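Local coordinates for synaptic vesicle membrane protein VAT-1 homolog-like (Homo sapiens, PDB 4A27), which probably acts as an oxidoreductase, being a member of the quinone oxidoreductase subfamily of the zinc-containing alcohol dehydrogenases, at residues L147-G152 / A195-E200; T170-A175 / Q199-I204; V155-A160 / K184-H189; A130-F135 / A276-L281; F191-D196 / H330-I335. All coordinates share one frame; numbering follows the deposited sequence.

Contact 1 (L147-G152 / A195-E200). With EDO (1,2-ethanediol), chain F.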
# COMPACT_ATOMS: atom_id res chain seq x y z
N LEU A 147 -1.94 -13.78 4.87
CA LEU A 147 -1.43 -14.49 6.01
C LEU A 147 -1.68 -13.68 7.26
O LEU A 147 -1.18 -12.56 7.38
CB LEU A 147 0.09 -14.77 5.89
CG LEU A 147 0.77 -15.47 7.09
CD1 LEU A 147 0.07 -16.79 7.44
CD2 LEU A 147 2.24 -15.80 6.84
N VAL A 148 -2.39 -14.31 8.20
CA VAL A 148 -2.70 -13.70 9.47
C VAL A 148 -2.05 -14.46 10.61
O VAL A 148 -2.41 -15.59 10.89
CB VAL A 148 -4.23 -13.74 9.72
CG1 VAL A 148 -4.61 -12.67 10.72
CG2 VAL A 148 -4.93 -13.52 8.39
N HIS A 149 -1.11 -13.81 11.28
CA HIS A 149 -0.48 -14.36 12.48
C HIS A 149 -1.41 -14.23 13.69
O HIS A 149 -2.22 -13.33 13.72
CB HIS A 149 0.86 -13.64 12.71
CG HIS A 149 1.95 -14.13 11.81
ND1 HIS A 149 2.46 -13.38 10.78
CD2 HIS A 149 2.59 -15.32 11.77
CE1 HIS A 149 3.40 -14.07 10.16
NE2 HIS A 149 3.49 -15.25 10.73
N SER A 150 -1.34 -15.16 14.64
CA SER A 150 -2.22 -15.13 15.83
C SER A 150 -3.68 -15.08 15.38
O SER A 150 -4.46 -14.20 15.78
CB SER A 150 -1.87 -13.93 16.73
N ALA A 151 -4.04 -16.06 14.55
CA ALA A 151 -5.37 -16.14 13.93
C ALA A 151 -6.52 -16.27 14.93
O ALA A 151 -7.68 -16.02 14.56
CB ALA A 151 -5.43 -17.29 12.97
N GLY A 152 -6.21 -16.68 16.15
CA GLY A 152 -7.21 -16.85 17.20
C GLY A 152 -7.50 -15.60 18.01
O GLY A 152 -8.46 -15.57 18.77
N ALA A 195 5.64 -24.52 14.28
CA ALA A 195 6.16 -25.34 13.19
C ALA A 195 6.88 -24.41 12.22
O ALA A 195 7.24 -23.29 12.61
CB ALA A 195 5.02 -26.07 12.49
N ASP A 196 7.13 -24.86 10.99
CA ASP A 196 7.65 -23.96 9.95
C ASP A 196 6.63 -23.81 8.82
O ASP A 196 6.78 -24.34 7.71
CB ASP A 196 9.04 -24.37 9.45
CG ASP A 196 10.16 -23.70 10.23
OD1 ASP A 196 9.91 -22.64 10.85
OD2 ASP A 196 11.29 -24.21 10.20
N TYR A 197 5.58 -23.09 9.17
CA TYR A 197 4.48 -22.73 8.29
C TYR A 197 4.92 -22.15 6.94
O TYR A 197 4.24 -22.35 5.93
CB TYR A 197 3.55 -21.74 9.03
CG TYR A 197 4.26 -20.46 9.48
CD1 TYR A 197 4.40 -19.38 8.61
CD2 TYR A 197 4.80 -20.35 10.75
CE1 TYR A 197 5.07 -18.23 8.99
CE2 TYR A 197 5.47 -19.20 11.15
CZ TYR A 197 5.60 -18.15 10.27
OH TYR A 197 6.26 -17.00 10.64
N VAL A 198 6.05 -21.43 6.91
CA VAL A 198 6.55 -20.84 5.65
C VAL A 198 6.53 -21.88 4.54
O VAL A 198 5.98 -21.64 3.46
CB VAL A 198 7.98 -20.26 5.82
CG1 VAL A 198 8.58 -19.86 4.45
CG2 VAL A 198 7.97 -19.09 6.79
N GLN A 199 7.11 -23.05 4.81
CA GLN A 199 7.08 -24.17 3.87
C GLN A 199 5.65 -24.64 3.63
O GLN A 199 5.24 -24.83 2.47
CB GLN A 199 7.94 -25.32 4.39
CG GLN A 199 9.40 -24.93 4.71
CD GLN A 199 9.86 -25.41 6.09
OE1 GLN A 199 9.06 -25.91 6.89
NE2 GLN A 199 11.15 -25.26 6.36
N GLU A 200 4.89 -24.78 4.72
CA GLU A 200 3.51 -25.24 4.63
C GLU A 200 2.65 -24.32 3.78
O GLU A 200 1.84 -24.79 2.98
CB GLU A 200 2.91 -25.43 6.03
C1 EDO F . -3.48 -15.98 18.82
O1 EDO F . -3.87 -17.20 18.11
C2 EDO F . -4.27 -15.75 20.13
O2 EDO F . -3.78 -14.63 20.88
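Tyr197 reaches across to His149 and Leu147 with most of the length of its side chain. CB leaves the first turn of helix 197-204 and packs on Phe191 of the edge strand. CG sits in the sterically costly place between the backbone N and the carbonyl carbon (chi1 59°), which carries the ring over toward the end of strand 145-148. Along one side of the ring, Tyr197 CE1 lies 4.3 Å from Leu147 CD2 and 3.8 Å from His149 NE2. Further out, Tyr197 CZ is 3.6 Å from the same His149 NE2. This strand is the first of the parallel Rossmann sheet, and the chain beyond it, rich in glycine, forms the turn that in relatives of this family meets the dinucleotide. At the tip, Tyr197 OH accepts a weak hydrogen bond from His149 NE2, 3.3 Å long and bent to 149° at the hydrogen. The hydroxyl lies at the imidazole edge, close to its plane. The two rings make an offset edge-to-face pair, the edge of His149 toward the face of Tyr197, with planes at 76°. Behind the imidazole, Leu147 CG supports one face near the rim, while Thr174 touches both rings from the neighbouring strand. In the turn itself, Gly152 N donates to O1 of a 1,2-ethanediol molecule, probably from the crystallisation liquor, at 3.1 Å.

Contact 2 (T170-A175 / Q199-I204)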
# COMPACT_ATOMS: atom_id res chain seq x y z
N THR A 170 -8.14 -16.27 -0.02
CA THR A 170 -7.58 -17.39 0.73
C THR A 170 -6.84 -16.87 1.95
O THR A 170 -5.88 -16.11 1.83
CB THR A 170 -6.64 -18.24 -0.16
OG1 THR A 170 -7.38 -18.69 -1.29
CG2 THR A 170 -6.09 -19.43 0.57
N VAL A 171 -7.30 -17.29 3.13
CA VAL A 171 -6.75 -16.82 4.39
C VAL A 171 -5.95 -17.95 5.02
O VAL A 171 -6.46 -19.06 5.25
CB VAL A 171 -7.88 -16.37 5.35
CG1 VAL A 171 -7.32 -15.79 6.69
CG2 VAL A 171 -8.87 -15.36 4.63
N PHE A 172 -4.70 -17.66 5.27
CA PHE A 172 -3.80 -18.54 5.96
C PHE A 172 -3.67 -17.98 7.36
O PHE A 172 -3.46 -16.77 7.53
CB PHE A 172 -2.44 -18.52 5.27
CG PHE A 172 -2.44 -19.13 3.87
CD1 PHE A 172 -2.26 -20.49 3.70
CD2 PHE A 172 -2.62 -18.36 2.74
CE1 PHE A 172 -2.25 -21.05 2.43
CE2 PHE A 172 -2.61 -18.90 1.47
CZ PHE A 172 -2.42 -20.27 1.32
N GLY A 173 -3.88 -18.85 8.36
CA GLY A 173 -3.71 -18.48 9.75
C GLY A 173 -2.64 -19.30 10.43
O GLY A 173 -2.37 -20.43 10.03
N THR A 174 -1.98 -18.71 11.42
CA THR A 174 -1.20 -19.47 12.40
C THR A 174 -1.82 -19.32 13.81
O THR A 174 -2.37 -18.27 14.14
CB THR A 174 0.28 -19.03 12.42
OG1 THR A 174 0.38 -17.69 12.87
CG2 THR A 174 0.89 -19.16 11.02
N ALA A 175 -1.71 -20.38 14.61
CA ALA A 175 -2.24 -20.44 15.97
C ALA A 175 -1.72 -21.71 16.69
O ALA A 175 -1.41 -22.71 16.04
CB ALA A 175 -3.74 -20.47 15.95
N GLN A 199 7.11 -23.05 4.81
CA GLN A 199 7.08 -24.17 3.87
C GLN A 199 5.65 -24.64 3.63
O GLN A 199 5.24 -24.83 2.47
CB GLN A 199 7.94 -25.32 4.39
CG GLN A 199 9.40 -24.93 4.71
CD GLN A 199 9.86 -25.41 6.09
OE1 GLN A 199 9.06 -25.91 6.89
NE2 GLN A 199 11.15 -25.26 6.36
N GLU A 200 4.89 -24.78 4.72
CA GLU A 200 3.51 -25.24 4.63
C GLU A 200 2.65 -24.32 3.78
O GLU A 200 1.84 -24.79 2.98
CB GLU A 200 2.91 -25.43 6.03
N VAL A 201 2.82 -23.01 3.93
CA VAL A 201 2.14 -22.03 3.06
C VAL A 201 2.64 -22.18 1.63
O VAL A 201 1.85 -22.22 0.68
CB VAL A 201 2.38 -20.55 3.52
CG1 VAL A 201 1.84 -19.54 2.45
CG2 VAL A 201 1.75 -20.27 4.90
N LYS A 202 3.96 -22.20 1.47
CA LYS A 202 4.54 -22.29 0.13
C LYS A 202 4.09 -23.56 -0.61
O LYS A 202 3.92 -23.52 -1.83
CB LYS A 202 6.08 -22.21 0.17
CG LYS A 202 6.61 -20.80 0.46
CD LYS A 202 7.91 -20.49 -0.28
CE LYS A 202 8.19 -18.98 -0.34
NZ LYS A 202 8.65 -18.39 0.95
N ARG A 203 3.84 -24.66 0.11
CA ARG A 203 3.34 -25.89 -0.53
C ARG A 203 1.92 -25.71 -1.12
O ARG A 203 1.57 -26.41 -2.07
CB ARG A 203 3.43 -27.13 0.38
N ILE A 204 1.13 -24.77 -0.58
CA ILE A 204 -0.20 -24.45 -1.15
C ILE A 204 -0.14 -23.30 -2.16
O ILE A 204 -0.95 -23.22 -3.09
CB ILE A 204 -1.24 -24.07 -0.05
CG1 ILE A 204 -1.46 -25.23 0.92
CG2 ILE A 204 -2.57 -23.64 -0.68
CD1 ILE A 204 -0.85 -25.01 2.29
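Strand 170-175 and helix 197-204 come nearest at Phe172 and Val201, whose CA atoms are 7.5 Å apart; no backbone bond joins them, and side chains span the gap. The helix belongs to the beta-alpha-beta crossover that leads from edge strand 189-192 back to strand 209-215, and on its way it lies over the Rossmann sheet. Phe172 holds CG beside its backbone N (chi1 -67°), which stands the ring out toward the helix. Val201 CG1 sits almost exactly above the centre of that ring, 4.3 Å from the centroid and 6° off the normal, a CH-pi contact. The other branch, Val201 CG2, reaches the rim at Phe172 CD1, 4.2 Å away. One turn later Ile204 comes in at the ring's edge, its CG2 near the plane and 3.9 Å from Phe172 CZ. Phe191 touches all three side chains, and the His189 ring meets Phe172 as well. With an alanine at Phe172, Val201 would probably lose the face beneath CG1 and Ile204 its edge, leaving a gap between sheet and helix. The chemistry is wholly apolar: between these two segments the helix is held by shape and dispersion, with no hydrogen bond.

Contact 3 (V155-A160 / K184-H189)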
# COMPACT_ATOMS: atom_id res chain seq x y z
N VAL A 155 -7.99 -9.38 16.69
CA VAL A 155 -7.73 -8.82 15.35
C VAL A 155 -7.72 -9.93 14.32
O VAL A 155 -8.34 -9.82 13.25
CB VAL A 155 -6.42 -8.02 15.26
CG1 VAL A 155 -6.10 -7.62 13.76
CG2 VAL A 155 -6.49 -6.78 16.12
N GLY A 156 -7.02 -11.02 14.64
CA GLY A 156 -6.97 -12.17 13.76
C GLY A 156 -8.32 -12.69 13.32
O GLY A 156 -8.53 -12.95 12.15
N GLN A 157 -9.26 -12.81 14.27
CA GLN A 157 -10.59 -13.26 13.90
C GLN A 157 -11.36 -12.19 13.13
O GLN A 157 -12.17 -12.53 12.24
CB GLN A 157 -11.37 -13.67 15.16
CG GLN A 157 -10.93 -15.00 15.75
CD GLN A 157 -11.33 -16.16 14.87
OE1 GLN A 157 -12.51 -16.50 14.81
NE2 GLN A 157 -10.35 -16.77 14.16
N ALA A 158 -11.18 -10.91 13.48
CA ALA A 158 -11.81 -9.83 12.72
C ALA A 158 -11.29 -9.84 11.27
O ALA A 158 -12.06 -9.67 10.32
CB ALA A 158 -11.57 -8.45 13.41
N VAL A 159 -10.00 -10.05 11.08
CA VAL A 159 -9.41 -10.16 9.74
C VAL A 159 -10.04 -11.33 8.92
O VAL A 159 -10.44 -11.16 7.75
CB VAL A 159 -7.85 -10.29 9.80
CG1 VAL A 159 -7.21 -10.74 8.46
CG2 VAL A 159 -7.12 -8.97 10.28
N ALA A 160 -10.22 -12.50 9.55
CA ALA A 160 -10.78 -13.69 8.83
C ALA A 160 -12.19 -13.41 8.40
O ALA A 160 -12.56 -13.73 7.30
CB ALA A 160 -10.74 -14.95 9.69
N LYS A 184 -10.63 -23.49 13.33
CA LYS A 184 -10.30 -24.01 12.01
C LYS A 184 -11.30 -23.56 10.96
O LYS A 184 -10.93 -23.34 9.84
CB LYS A 184 -10.21 -25.56 12.01
CG LYS A 184 -11.57 -26.30 12.08
CD LYS A 184 -11.49 -27.69 12.75
CE LYS A 184 -10.80 -28.74 11.89
NZ LYS A 184 -10.58 -30.03 12.62
N ASP A 185 -12.59 -23.45 11.29
CA ASP A 185 -13.60 -23.03 10.26
C ASP A 185 -13.56 -21.53 9.92
O ASP A 185 -14.24 -21.09 9.01
CB ASP A 185 -15.04 -23.40 10.68
CG ASP A 185 -15.23 -24.90 10.92
OD1 ASP A 185 -14.39 -25.72 10.48
OD2 ASP A 185 -16.24 -25.25 11.57
N SER A 186 -12.78 -20.75 10.66
CA SER A 186 -12.70 -19.32 10.40
C SER A 186 -11.66 -18.95 9.33
O SER A 186 -11.67 -17.84 8.83
CB SER A 186 -12.41 -18.58 11.71
OG SER A 186 -11.10 -18.82 12.20
N VAL A 187 -10.75 -19.86 8.98
CA VAL A 187 -9.74 -19.56 7.95
C VAL A 187 -9.71 -20.69 6.90
O VAL A 187 -10.37 -21.68 7.07
CB VAL A 187 -8.39 -19.37 8.63
CG1 VAL A 187 -8.52 -18.31 9.76
CG2 VAL A 187 -7.88 -20.70 9.18
N THR A 188 -9.01 -20.52 5.78
CA THR A 188 -8.98 -21.58 4.76
C THR A 188 -7.99 -22.69 5.11
O THR A 188 -8.26 -23.88 4.89
CB THR A 188 -8.63 -21.06 3.35
OG1 THR A 188 -9.24 -19.78 3.12
CG2 THR A 188 -9.07 -22.11 2.26
N HIS A 189 -6.82 -22.28 5.61
CA HIS A 189 -5.78 -23.20 6.03
C HIS A 189 -5.17 -22.65 7.33
O HIS A 189 -4.87 -21.47 7.41
CB HIS A 189 -4.67 -23.33 4.98
CG HIS A 189 -5.18 -23.81 3.65
ND1 HIS A 189 -5.25 -22.99 2.54
CD2 HIS A 189 -5.69 -25.01 3.27
CE1 HIS A 189 -5.75 -23.68 1.53
NE2 HIS A 189 -6.03 -24.90 1.95
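Gln157 is the first residue of helix segment 155-160 to touch the loop 184-189, and it does so through its amide end. The side chain leaves with CG beside the backbone N and bends at chi2 (-70°), which folds the amide round toward Ser186. Gln157 NE2 donates to Ser186 OG at 2.9 Å, with a nearly straight N-H...O angle of 172°. The serine oxygen lies only 6° out of the amide plane, where the N-H points. The same NE2 also donates to Ala151 O in the glycine-rich turn, while Ser186 OG is bonded to Ile183 O. Next along the helix, Ala158 and Val159 pack on Ala130 of helix 124-137. Ala160, one turn after Gln157, faces the loop again. Its CB presses against the backbone, 3.2 Å from Ser186 O, and its small size lets Ala160 CA come within 6.0 Å of Val187 CA. Val187 CG1 completes the contact 4.0 Å from Ala160 CB, and the valine packs in turn on Val171. This helix connects the first two strands of the Rossmann sheet, and the loop leads into the third, edge strand 189-192. The small Ala160 methyl, against Ser186 O and Val187 CG1, thus lets helix and loop come close, while the amide, bonded to both Ser186 and Ala151, ties the helix to the loop and to the glycine-rich turn.

Contact 4 (A130-F135 / A276-L281)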
# COMPACT_ATOMS: atom_id res chain seq x y z
N ALA A 130 -8.57 -4.16 11.70
CA ALA A 130 -8.68 -5.14 10.63
C ALA A 130 -9.10 -4.48 9.34
O ALA A 130 -8.51 -4.69 8.29
CB ALA A 130 -9.69 -6.22 11.05
N TYR A 131 -10.10 -3.63 9.42
CA TYR A 131 -10.67 -3.05 8.22
C TYR A 131 -9.66 -2.10 7.59
O TYR A 131 -9.43 -2.11 6.36
CB TYR A 131 -11.97 -2.30 8.55
CG TYR A 131 -12.72 -1.91 7.35
CD1 TYR A 131 -12.40 -0.77 6.63
CD2 TYR A 131 -13.75 -2.71 6.87
CE1 TYR A 131 -13.11 -0.44 5.46
CE2 TYR A 131 -14.43 -2.37 5.74
CZ TYR A 131 -14.11 -1.23 5.03
OH TYR A 131 -14.86 -0.91 3.89
N VAL A 132 -9.03 -1.29 8.43
CA VAL A 132 -8.17 -0.27 7.91
C VAL A 132 -6.95 -0.91 7.26
O VAL A 132 -6.49 -0.45 6.19
CB VAL A 132 -7.78 0.78 8.95
CG1 VAL A 132 -6.81 1.73 8.33
CG2 VAL A 132 -9.02 1.56 9.43
N MET A 133 -6.43 -1.97 7.87
CA MET A 133 -5.27 -2.65 7.29
C MET A 133 -5.57 -3.27 5.94
O MET A 133 -4.73 -3.21 5.04
CB MET A 133 -4.72 -3.70 8.23
CG MET A 133 -4.12 -3.11 9.51
SD MET A 133 -3.19 -4.35 10.49
CE MET A 133 -4.55 -5.53 10.75
N LEU A 134 -6.72 -3.93 5.84
CA LEU A 134 -7.04 -4.68 4.67
C LEU A 134 -7.45 -3.81 3.50
O LEU A 134 -7.15 -4.16 2.36
CB LEU A 134 -8.19 -5.66 4.93
CG LEU A 134 -7.89 -6.91 5.77
CD1 LEU A 134 -9.25 -7.65 6.11
CD2 LEU A 134 -6.79 -7.83 5.08
N PHE A 135 -8.17 -2.72 3.77
CA PHE A 135 -8.77 -1.94 2.71
C PHE A 135 -8.23 -0.53 2.56
O PHE A 135 -8.38 0.03 1.50
CB PHE A 135 -10.29 -1.89 2.86
CG PHE A 135 -10.93 -3.23 2.91
CD1 PHE A 135 -11.02 -4.01 1.76
CD2 PHE A 135 -11.51 -3.71 4.10
CE1 PHE A 135 -11.64 -5.29 1.79
CE2 PHE A 135 -12.14 -4.97 4.14
CZ PHE A 135 -12.20 -5.76 2.97
N ALA A 276 4.44 -1.43 5.64
CA ALA A 276 3.62 -0.45 6.31
C ALA A 276 3.59 -0.72 7.81
O ALA A 276 3.78 -1.85 8.26
CB ALA A 276 2.21 -0.50 5.77
N GLY A 277 3.28 0.32 8.57
CA GLY A 277 3.04 0.19 9.97
C GLY A 277 1.70 0.79 10.23
O GLY A 277 1.31 1.71 9.54
N PHE A 278 1.00 0.27 11.24
CA PHE A 278 -0.32 0.77 11.58
C PHE A 278 -0.59 0.83 13.10
O PHE A 278 -0.41 -0.17 13.80
CB PHE A 278 -1.39 -0.05 10.91
CG PHE A 278 -2.77 0.48 11.17
CD1 PHE A 278 -3.15 1.72 10.64
CD2 PHE A 278 -3.64 -0.19 12.01
CE1 PHE A 278 -4.43 2.24 10.91
CE2 PHE A 278 -4.92 0.32 12.27
CZ PHE A 278 -5.31 1.54 11.72
N SER A 279 -1.01 2.01 13.57
CA SER A 279 -1.38 2.27 14.98
C SER A 279 -2.68 3.02 15.00
O SER A 279 -2.72 4.21 14.65
CB SER A 279 -0.34 3.16 15.65
OG SER A 279 -0.89 3.73 16.83
N LEU A 280 -3.77 2.34 15.31
CA LEU A 280 -5.07 2.99 15.33
C LEU A 280 -5.12 4.15 16.36
O LEU A 280 -5.73 5.18 16.09
CB LEU A 280 -6.18 1.98 15.63
CG LEU A 280 -7.61 2.49 15.74
CD1 LEU A 280 -7.95 3.41 14.55
CD2 LEU A 280 -8.61 1.28 15.84
N LEU A 281 -4.56 3.95 17.54
CA LEU A 281 -4.64 4.96 18.59
C LEU A 281 -4.00 6.27 18.15
O LEU A 281 -4.60 7.34 18.31
CB LEU A 281 -4.05 4.47 19.92
CG LEU A 281 -4.94 3.39 20.55
CD1 LEU A 281 -4.33 2.93 21.81
CD2 LEU A 281 -6.41 3.80 20.82
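The Phe278 ring meets two consecutive residues of helix 124-137, Val132 and Met133, and each addresses a different part of it. Extended away from its backbone N (chi1 -177°), the phenyl group projects from the last residues of strand 274-278 toward the helix. Val132 crosses it at about a right angle. The valine's CG1 branch does most of the touching, 3.5 Å from Phe278 CE1 and 3.7 Å from Phe278 CZ. Met133 arrives aslant at the diagonally placed corner, where its CG methylene lies 3.9 Å from Phe278 CD2. The methionine therefore meets the ring with its stem, and its bent terminal methyl group goes on to Val155 of helix 154-163. On the phenylalanine's own side, Leu280 N lies 3.8 Å above one ring face, offset toward the rim. Strand 274-278 is one of the two outermost strands of the parallel Rossmann sheet within the chain, and helix 124-137 packs against it. Through Ala276 the strand pairs antiparallel with a strand of the second subunit, so one sheet runs across the dimer. At the turn into helix 280-285, Ser279 N donates to Asn272 OD1 of the second subunit, and Ser279 OG caps Asn282 N. The two segments share only apolar side-chain contacts: buried hydrocarbon packing seats the interface strand on the helix, and the polar bonds serve the turn and the dimer.

Contact 5 (F191-D196 / H330-I335)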
# COMPACT_ATOMS: atom_id res chain seq x y z
N PHE A 191 -2.19 -23.23 10.42
CA PHE A 191 -0.89 -23.83 10.68
C PHE A 191 -0.41 -23.62 12.10
O PHE A 191 -0.81 -22.69 12.82
CB PHE A 191 0.15 -23.31 9.69
CG PHE A 191 -0.20 -23.59 8.28
CD1 PHE A 191 -0.48 -24.90 7.87
CD2 PHE A 191 -0.27 -22.58 7.35
CE1 PHE A 191 -0.82 -25.17 6.56
CE2 PHE A 191 -0.60 -22.86 6.03
CZ PHE A 191 -0.88 -24.15 5.64
N ASP A 192 0.47 -24.52 12.51
CA ASP A 192 1.01 -24.49 13.83
C ASP A 192 2.02 -23.38 13.87
O ASP A 192 2.93 -23.31 13.04
CB ASP A 192 1.68 -25.81 14.18
CG ASP A 192 2.15 -25.85 15.63
OD1 ASP A 192 2.67 -24.82 16.14
OD2 ASP A 192 1.99 -26.91 16.26
N ARG A 193 1.81 -22.52 14.85
CA ARG A 193 2.61 -21.33 15.11
C ARG A 193 4.08 -21.69 15.16
O ARG A 193 4.87 -21.15 14.42
CB ARG A 193 2.14 -20.77 16.45
CG ARG A 193 2.48 -19.35 16.75
CD ARG A 193 1.60 -18.86 17.90
NE ARG A 193 1.73 -19.71 19.08
CZ ARG A 193 2.71 -19.62 19.98
NH1 ARG A 193 3.67 -18.70 19.86
NH2 ARG A 193 2.74 -20.46 21.02
N ASN A 194 4.40 -22.67 16.00
CA ASN A 194 5.79 -23.09 16.26
C ASN A 194 6.41 -24.07 15.26
O ASN A 194 7.58 -24.44 15.41
CB ASN A 194 5.87 -23.71 17.65
CG ASN A 194 5.45 -22.74 18.73
OD1 ASN A 194 4.47 -22.99 19.43
ND2 ASN A 194 6.19 -21.63 18.87
N ALA A 195 5.64 -24.52 14.28
CA ALA A 195 6.16 -25.34 13.19
C ALA A 195 6.88 -24.41 12.22
O ALA A 195 7.24 -23.29 12.61
CB ALA A 195 5.02 -26.07 12.49
N ASP A 196 7.13 -24.86 10.99
CA ASP A 196 7.65 -23.96 9.95
C ASP A 196 6.63 -23.81 8.82
O ASP A 196 6.78 -24.34 7.71
CB ASP A 196 9.04 -24.37 9.45
CG ASP A 196 10.16 -23.70 10.23
OD1 ASP A 196 9.91 -22.64 10.85
OD2 ASP A 196 11.29 -24.21 10.20
N HIS A 330 -1.28 -12.10 28.24
CA HIS A 330 0.15 -12.35 28.22
C HIS A 330 0.45 -13.81 27.83
O HIS A 330 1.33 -14.05 27.03
CB HIS A 330 0.78 -12.00 29.55
CG HIS A 330 2.24 -12.34 29.64
ND1 HIS A 330 3.21 -11.72 28.88
CD2 HIS A 330 2.90 -13.26 30.40
CE1 HIS A 330 4.39 -12.23 29.17
NE2 HIS A 330 4.23 -13.16 30.09
N ASP A 331 -0.30 -14.75 28.40
CA ASP A 331 -0.12 -16.18 28.16
C ASP A 331 -0.74 -16.65 26.85
O ASP A 331 -0.74 -17.87 26.59
CB ASP A 331 -0.74 -16.98 29.31
CG ASP A 331 0.02 -16.80 30.63
OD1 ASP A 331 1.02 -16.07 30.67
OD2 ASP A 331 -0.40 -17.41 31.64
N ARG A 332 -1.29 -15.72 26.07
CA ARG A 332 -1.86 -16.02 24.76
C ARG A 332 -2.88 -17.16 24.79
O ARG A 332 -2.96 -17.94 23.83
CB ARG A 332 -0.74 -16.35 23.77
CG ARG A 332 0.33 -15.25 23.61
CD ARG A 332 1.43 -15.74 22.65
NE ARG A 332 0.84 -16.64 21.65
CZ ARG A 332 0.34 -16.26 20.48
NH1 ARG A 332 0.38 -15.00 20.10
NH2 ARG A 332 -0.20 -17.18 19.68
N GLY A 333 -3.63 -17.25 25.88
CA GLY A 333 -4.58 -18.33 26.09
C GLY A 333 -5.97 -18.11 25.54
O GLY A 333 -6.80 -19.02 25.57
N ASN A 334 -6.24 -16.89 25.06
CA ASN A 334 -7.57 -16.52 24.59
C ASN A 334 -7.89 -16.87 23.13
O ASN A 334 -7.00 -16.92 22.28
CB ASN A 334 -7.77 -15.02 24.76
CG ASN A 334 -6.71 -14.23 24.04
OD1 ASN A 334 -5.54 -14.29 24.38
ND2 ASN A 334 -7.10 -13.49 23.03
N ILE A 335 -9.18 -17.07 22.85
CA ILE A 335 -9.71 -17.06 21.49
C ILE A 335 -10.71 -15.88 21.38
O ILE A 335 -11.82 -15.95 21.88
CB ILE A 335 -10.44 -18.39 21.17
CG1 ILE A 335 -9.42 -19.51 21.09
CG2 ILE A 335 -11.17 -18.34 19.82
CD1 ILE A 335 -10.04 -20.92 21.02
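Arg193 and Arg332 lay their guanidinium groups against each other where two turns meet: an Asx turn within a type I beta turn from Asp192 to Ala195, and a Schellman motif ending helix 322-330 at Arg332. The first turn follows the edge strand of the Rossmann sheet; the second precedes strand 337-341 of the other, mixed sheet, so the contact bridges two parts of the fold. The close part is flat and charged. Arg332 NE lies 3.8 Å above the centre of the Arg193 guanidinium, the planes being 35° apart. Asn194 OD1 lies 3.4 Å above the opposite face, toward its rim, and may offset some of the positive charge. Both arginine chains bend at chi3, which brings Arg332 NH2 to 3.0 Å from Arg193 CD and 3.2 Å from Arg193 NE. These like charges would probably repel, so the pairing is not itself a bond. Arg193 NE is hydrogen-bonded to Ser176 OG, whereas Arg332 NE, buried here, has no partner in the model. A leucine in place of Arg193 would probably leave Ser176 OG without this mate and the Arg332 guanidinium free to turn. Away from the paired guanidinium groups the contact is loose and solvent-facing: Asn194 and Ala195 are exposed, and crystal neighbours touch Arg193 and Asn194. There the turn holds itself together, Asn194 N donating to Asp192 OD1 at 2.8 Å, nearly along the carboxylate's C-O axis.

Four of the five contacts cluster on one side of the chain. Contacts 1 and 2 have centres 6 Å apart, share helix 197-204 and are joined through their strands by a backbone hydrogen bond from Val148 N to Phe172 O (2.8 Å). Contact 3 lies about 12 Å from both, and contact 5 about 9 Å from contact 1, with Phe191 packing against the common helix. Contact 4, about 20 Å from contact 1 between centres, stands apart toward the dimer interface but touches contact 3 through Ala130 and Ala158. The 1,2-ethanediol that Gly152 binds in contact 1 also lies about 4 Å from the Arg332 side chain of contact 5, consistent with a pocket near the expected cofactor site.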